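Local atomic coordinates of TagI restriction endonuclease (Thermocrispum agreste, PDB entry 6GHS), a protein that probably recognises DNA carrying modified cytosines such as 5-methylcytosine through its SRA domain and cuts it with an HNH nuclease domain. Residues A[38-51]-A[93-107]. Sequence-based numbering, arbitrary orientation.
Sequences ISGTAKQGADAIVL and GLVRSQLEGLPVRVI
A48, I49 and V50 pair in parallel with R105, V106 and I107, a buried contact in the mixed sheet of the SRA domain, while the helix leading into 104-107 packs across the start of strand 45-51. Four backbone bonds join the strands, among them I107 N to I49 O at 3.0 Å. Next to them D47 and A48 both face S39 of the hairpin partner, a classic beta bulge. On the face carrying I49 and V106 the contact is apolar: I49 CG1 lies 3.9 Å from V106 CG2 and also meets V104 CG1, the I49 and V104 side chains crossing at about a right angle. Y67 of strand 64-68 and L151 of strand 145-153 pack against I49.

The helix crosses the strand at -96°. G93 sits so near G40, T41 and G45 that a CB on it would clash with T41 N. L94 reaches out to touch A46 CB through CG and I38 CD1 through CD1, and S97 OG donates to A46 O at 2.8 Å. A Schellman motif, with G101 at C-prime, ends the helix, and the chain then turns back into the strand.

The polar spot is R105. It bends at chi3 (-62°), bringing D47 O 3.7 Å above the centre of its guanidinium plane, while NH2 makes a salt bridge to D47 OD2 at 2.9 Å, its hydrogen bond weak and bent, carboxylate and guanidinium planes 83° apart. T6 O and G8 O accept from NH1, L30 O from NH2; D47 in turn meets R5 and Y3. With an alanine here, D47 would probably lose a cationic partner, and T6 O, G8 O and L30 O would be left without this donor. Buried charge is thus paired within a shared network, which ties the N-terminal residues to the strand pair.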
loop_
_atom_site.group_PDB
_atom_site.type_symbol
_atom_site.label_atom_id
_atom_site.label_comp_id
_atom_site.label_asym_id
_atom_site.label_seq_id
_atom_site.Cartn_x
_atom_site.Cartn_y
_atom_site.Cartn_z
ATOM N N ILE A 38 21.833 -11.618 9.443
ATOM C CA ILE A 38 21.149 -10.348 9.282
ATOM C C ILE A 38 22.069 -9.166 9.599
ATOM O O ILE A 38 22.637 -9.087 10.685
ATOM C CB ILE A 38 19.898 -10.287 10.180
ATOM C CG1 ILE A 38 18.979 -11.463 9.860
ATOM C CG2 ILE A 38 19.150 -8.969 9.982
ATOM C CD1 ILE A 38 17.923 -11.741 10.909
ATOM N N SER A 39 22.192 -8.256 8.636
ATOM C CA SER A 39 22.768 -6.933 8.851
ATOM C C SER A 39 21.659 -6.008 9.289
ATOM O O SER A 39 20.857 -5.610 8.458
ATOM C CB SER A 39 23.370 -6.412 7.537
ATOM O OG SER A 39 23.798 -5.062 7.640
ATOM N N GLY A 40 21.590 -5.651 10.567
ATOM C CA GLY A 40 20.501 -4.781 11.006
ATOM C C GLY A 40 20.363 -4.500 12.482
ATOM O O GLY A 40 20.946 -5.182 13.327
ATOM N N THR A 41 19.536 -3.500 12.769
ATOM C CA THR A 41 19.387 -2.907 14.100
ATOM C C THR A 41 17.932 -2.467 14.291
ATOM O O THR A 41 17.293 -1.987 13.358
ATOM C CB THR A 41 20.387 -1.730 14.235
ATOM O OG1 THR A 41 21.669 -2.276 14.544
ATOM C CG2 THR A 41 20.042 -0.738 15.336
ATOM N N ALA A 42 17.413 -2.639 15.500
ATOM C CA ALA A 42 16.019 -2.297 15.805
ATOM C C ALA A 42 15.662 -0.844 15.508
ATOM O O ALA A 42 14.547 -0.559 15.082
ATOM C CB ALA A 42 15.716 -2.602 17.264
ATOM N N LYS A 43 16.611 0.058 15.751
ATOM C CA LYS A 43 16.416 1.503 15.577
ATOM C C LYS A 43 16.342 1.876 14.104
ATOM O O LYS A 43 15.382 2.521 13.688
ATOM C CB LYS A 43 17.535 2.319 16.260
ATOM C CG LYS A 43 17.441 2.405 17.788
ATOM C CD LYS A 43 17.860 1.115 18.513
ATOM C CE LYS A 43 17.654 1.205 20.030
ATOM N NZ LYS A 43 17.734 -0.122 20.718
ATOM N N GLN A 44 17.319 1.418 13.316
ATOM C CA GLN A 44 17.537 1.930 11.945
ATOM C C GLN A 44 16.971 1.080 10.804
ATOM O O GLN A 44 16.755 1.612 9.714
ATOM C CB GLN A 44 19.019 2.287 11.688
ATOM C CG GLN A 44 20.093 1.378 12.293
ATOM C CD GLN A 44 21.519 1.846 11.988
ATOM O OE1 GLN A 44 22.443 1.045 11.943
ATOM N NE2 GLN A 44 21.697 3.138 11.775
ATOM N N GLY A 45 16.702 -0.201 11.058
ATOM C CA GLY A 45 16.183 -1.130 10.050
ATOM C C GLY A 45 17.266 -2.101 9.630
ATOM O O GLY A 45 18.406 -1.973 10.053
ATOM N N ALA A 46 16.914 -3.075 8.798
ATOM C CA ALA A 46 17.874 -4.057 8.274
ATOM C C ALA A 46 18.142 -3.778 6.807
ATOM O O ALA A 46 17.209 -3.720 6.010
ATOM C CB ALA A 46 17.338 -5.471 8.436
ATOM N N ASP A 47 19.416 -3.621 6.457
ATOM C CA ASP A 47 19.818 -3.310 5.082
ATOM C C ASP A 47 20.236 -4.532 4.271
ATOM O O ASP A 47 20.243 -4.461 3.044
ATOM C CB ASP A 47 20.922 -2.251 5.051
ATOM C CG ASP A 47 22.170 -2.673 5.796
ATOM O OD1 ASP A 47 22.036 -3.333 6.846
ATOM O OD2 ASP A 47 23.280 -2.306 5.356
ATOM N N ALA A 48 20.571 -5.643 4.918
ATOM C CA ALA A 48 20.885 -6.856 4.173
ATOM C C ALA A 48 20.652 -8.139 4.934
ATOM O O ALA A 48 20.635 -8.153 6.159
ATOM C CB ALA A 48 22.323 -6.811 3.700
ATOM N N ILE A 49 20.471 -9.218 4.180
ATOM C CA ILE A 49 20.515 -10.563 4.721
ATOM C C ILE A 49 21.358 -11.436 3.822
ATOM O O ILE A 49 21.423 -11.207 2.621
ATOM C CB ILE A 49 19.115 -11.194 4.898
ATOM C CG1 ILE A 49 18.341 -11.301 3.573
ATOM C CG2 ILE A 49 18.305 -10.386 5.903
ATOM C CD1 ILE A 49 17.220 -12.325 3.614
ATOM N N VAL A 50 21.994 -12.434 4.427
ATOM C CA VAL A 50 22.768 -13.447 3.728
ATOM C C VAL A 50 22.057 -14.764 3.918
ATOM O O VAL A 50 21.754 -15.135 5.051
ATOM C CB VAL A 50 24.180 -13.551 4.309
ATOM C CG1 VAL A 50 24.910 -14.796 3.800
ATOM C CG2 VAL A 50 24.952 -12.277 3.995
ATOM N N LEU A 51 21.825 -15.466 2.810
ATOM C CA LEU A 51 21.001 -16.660 2.784
ATOM C C LEU A 51 21.834 -17.852 2.332
ATOM O O LEU A 51 22.075 -18.041 1.142
ATOM C CB LEU A 51 19.808 -16.421 1.858
ATOM C CG LEU A 51 18.778 -17.548 1.665
ATOM C CD1 LEU A 51 18.402 -18.288 2.957
ATOM C CD2 LEU A 51 17.546 -16.974 0.984
ATOM N N GLY A 93 15.204 -5.322 13.412
ATOM C CA GLY A 93 15.531 -4.496 12.253
ATOM C C GLY A 93 14.764 -4.923 11.022
ATOM O O GLY A 93 14.300 -4.085 10.247
ATOM N N LEU A 94 14.615 -6.230 10.857
ATOM C CA LEU A 94 13.855 -6.756 9.738
ATOM C C LEU A 94 12.368 -6.386 9.779
ATOM O O LEU A 94 11.762 -6.199 8.730
ATOM C CB LEU A 94 14.003 -8.273 9.640
ATOM C CG LEU A 94 15.096 -8.792 8.721
ATOM C CD1 LEU A 94 15.188 -10.294 8.898
ATOM C CD2 LEU A 94 14.804 -8.445 7.267
ATOM N N VAL A 95 11.779 -6.299 10.964
ATOM C CA VAL A 95 10.381 -5.875 11.074
ATOM C C VAL A 95 10.284 -4.386 10.783
ATOM O O VAL A 95 9.353 -3.931 10.126
ATOM C CB VAL A 95 9.781 -6.135 12.473
ATOM C CG1 VAL A 95 8.346 -5.614 12.543
ATOM C CG2 VAL A 95 9.830 -7.624 12.815
ATOM N N ARG A 96 11.245 -3.635 11.300
ATOM C CA ARG A 96 11.306 -2.207 11.081
ATOM C C ARG A 96 11.515 -1.906 9.599
ATOM O O ARG A 96 11.042 -0.900 9.121
ATOM C CB ARG A 96 12.415 -1.605 11.949
ATOM C CG ARG A 96 12.660 -0.116 11.824
ATOM C CD ARG A 96 11.419 0.717 12.071
ATOM N NE ARG A 96 10.858 0.577 13.414
ATOM C CZ ARG A 96 9.663 1.055 13.784
ATOM N NH1 ARG A 96 8.880 1.704 12.912
ATOM N NH2 ARG A 96 9.232 0.882 15.034
ATOM N N SER A 97 12.206 -2.776 8.870
ATOM C CA SER A 97 12.310 -2.627 7.414
ATOM C C SER A 97 10.964 -2.812 6.739
ATOM O O SER A 97 10.607 -2.050 5.845
ATOM C CB SER A 97 13.325 -3.607 6.813
ATOM O OG SER A 97 14.637 -3.084 6.904
ATOM N N GLN A 98 10.241 -3.839 7.167
ATOM C CA GLN A 98 8.897 -4.130 6.682
ATOM C C GLN A 98 7.981 -2.922 6.893
ATOM O O GLN A 98 7.319 -2.477 5.959
ATOM C CB GLN A 98 8.340 -5.351 7.415
ATOM C CG GLN A 98 7.006 -5.872 6.899
ATOM C CD GLN A 98 6.040 -6.252 8.018
ATOM O OE1 GLN A 98 6.196 -7.286 8.675
ATOM N NE2 GLN A 98 5.028 -5.416 8.228
ATOM N N LEU A 99 7.976 -2.370 8.102
ATOM C CA LEU A 99 7.098 -1.242 8.420
ATOM C C LEU A 99 7.443 0.070 7.699
ATOM O O LEU A 99 6.543 0.766 7.219
ATOM C CB LEU A 99 7.076 -0.985 9.921
ATOM C CG LEU A 99 6.521 -2.113 10.789
ATOM C CD1 LEU A 99 6.577 -1.678 12.250
ATOM C CD2 LEU A 99 5.109 -2.540 10.400
ATOM N N GLU A 100 8.727 0.421 7.641
ATOM C CA GLU A 100 9.166 1.627 6.928
ATOM C C GLU A 100 9.237 1.421 5.424
ATOM O O GLU A 100 9.467 2.395 4.692
ATOM C CB GLU A 100 10.543 2.081 7.401
ATOM C CG GLU A 100 10.659 2.381 8.881
ATOM C CD GLU A 100 9.648 3.379 9.343
ATOM O OE1 GLU A 100 9.479 4.400 8.643
ATOM O OE2 GLU A 100 9.029 3.114 10.391
ATOM N N GLY A 101 9.069 0.176 4.965
ATOM C CA GLY A 101 9.151 -0.144 3.549
ATOM C C GLY A 101 10.556 0.070 3.021
ATOM O O GLY A 101 10.734 0.691 1.977
ATOM N N LEU A 102 11.552 -0.420 3.760
ATOM C CA LEU A 102 12.951 -0.259 3.392
ATOM C C LEU A 102 13.365 -1.511 2.688
ATOM O O LEU A 102 13.133 -2.586 3.215
ATOM C CB LEU A 102 13.827 -0.075 4.619
ATOM C CG LEU A 102 13.634 1.279 5.306
ATOM C CD1 LEU A 102 14.067 1.211 6.764
ATOM C CD2 LEU A 102 14.388 2.393 4.593
ATOM N N PRO A 103 13.994 -1.385 1.504
ATOM C CA PRO A 103 14.410 -2.559 0.742
ATOM C C PRO A 103 15.620 -3.224 1.369
ATOM O O PRO A 103 16.429 -2.551 2.009
ATOM C CB PRO A 103 14.775 -1.971 -0.612
ATOM C CG PRO A 103 15.277 -0.610 -0.286
ATOM C CD PRO A 103 14.476 -0.137 0.881
ATOM N N VAL A 104 15.736 -4.533 1.175
ATOM C CA VAL A 104 16.760 -5.340 1.829
ATOM C C VAL A 104 17.591 -6.042 0.768
ATOM O O VAL A 104 17.062 -6.864 0.024
ATOM C CB VAL A 104 16.118 -6.427 2.724
ATOM C CG1 VAL A 104 17.178 -7.369 3.292
ATOM C CG2 VAL A 104 15.300 -5.790 3.839
ATOM N N ARG A 105 18.888 -5.749 0.717
ATOM C CA ARG A 105 19.800 -6.500 -0.152
ATOM C C ARG A 105 19.876 -7.981 0.246
ATOM O O ARG A 105 20.392 -8.317 1.317
ATOM C CB ARG A 105 21.211 -5.906 -0.102
ATOM C CG ARG A 105 21.354 -4.524 -0.712
ATOM C CD ARG A 105 22.815 -4.117 -0.765
ATOM N NE ARG A 105 23.393 -4.032 0.576
ATOM C CZ ARG A 105 23.224 -3.015 1.412
ATOM N NH1 ARG A 105 22.501 -1.956 1.061
ATOM N NH2 ARG A 105 23.788 -3.055 2.616
ATOM N N VAL A 106 19.370 -8.863 -0.608
ATOM C CA VAL A 106 19.637 -10.285 -0.450
ATOM C C VAL A 106 20.963 -10.634 -1.127
ATOM O O VAL A 106 21.160 -10.338 -2.305
ATOM C CB VAL A 106 18.503 -11.147 -1.018
ATOM C CG1 VAL A 106 18.894 -12.629 -1.062
ATOM C CG2 VAL A 106 17.252 -10.940 -0.179
ATOM N N ILE A 107 21.861 -11.252 -0.357
ATOM C CA ILE A 107 23.107 -11.841 -0.847
ATOM C C ILE A 107 22.944 -13.331 -0.658
ATOM O O ILE A 107 22.743 -13.791 0.461
ATOM C CB ILE A 107 24.319 -11.373 -0.018
ATOM C CG1 ILE A 107 24.480 -9.842 -0.102
ATOM C CG2 ILE A 107 25.585 -12.095 -0.469
ATOM C CD1 ILE A 107 24.812 -9.158 1.214
HETATM O O HOH W 1 19.113 -2.420 1.660
#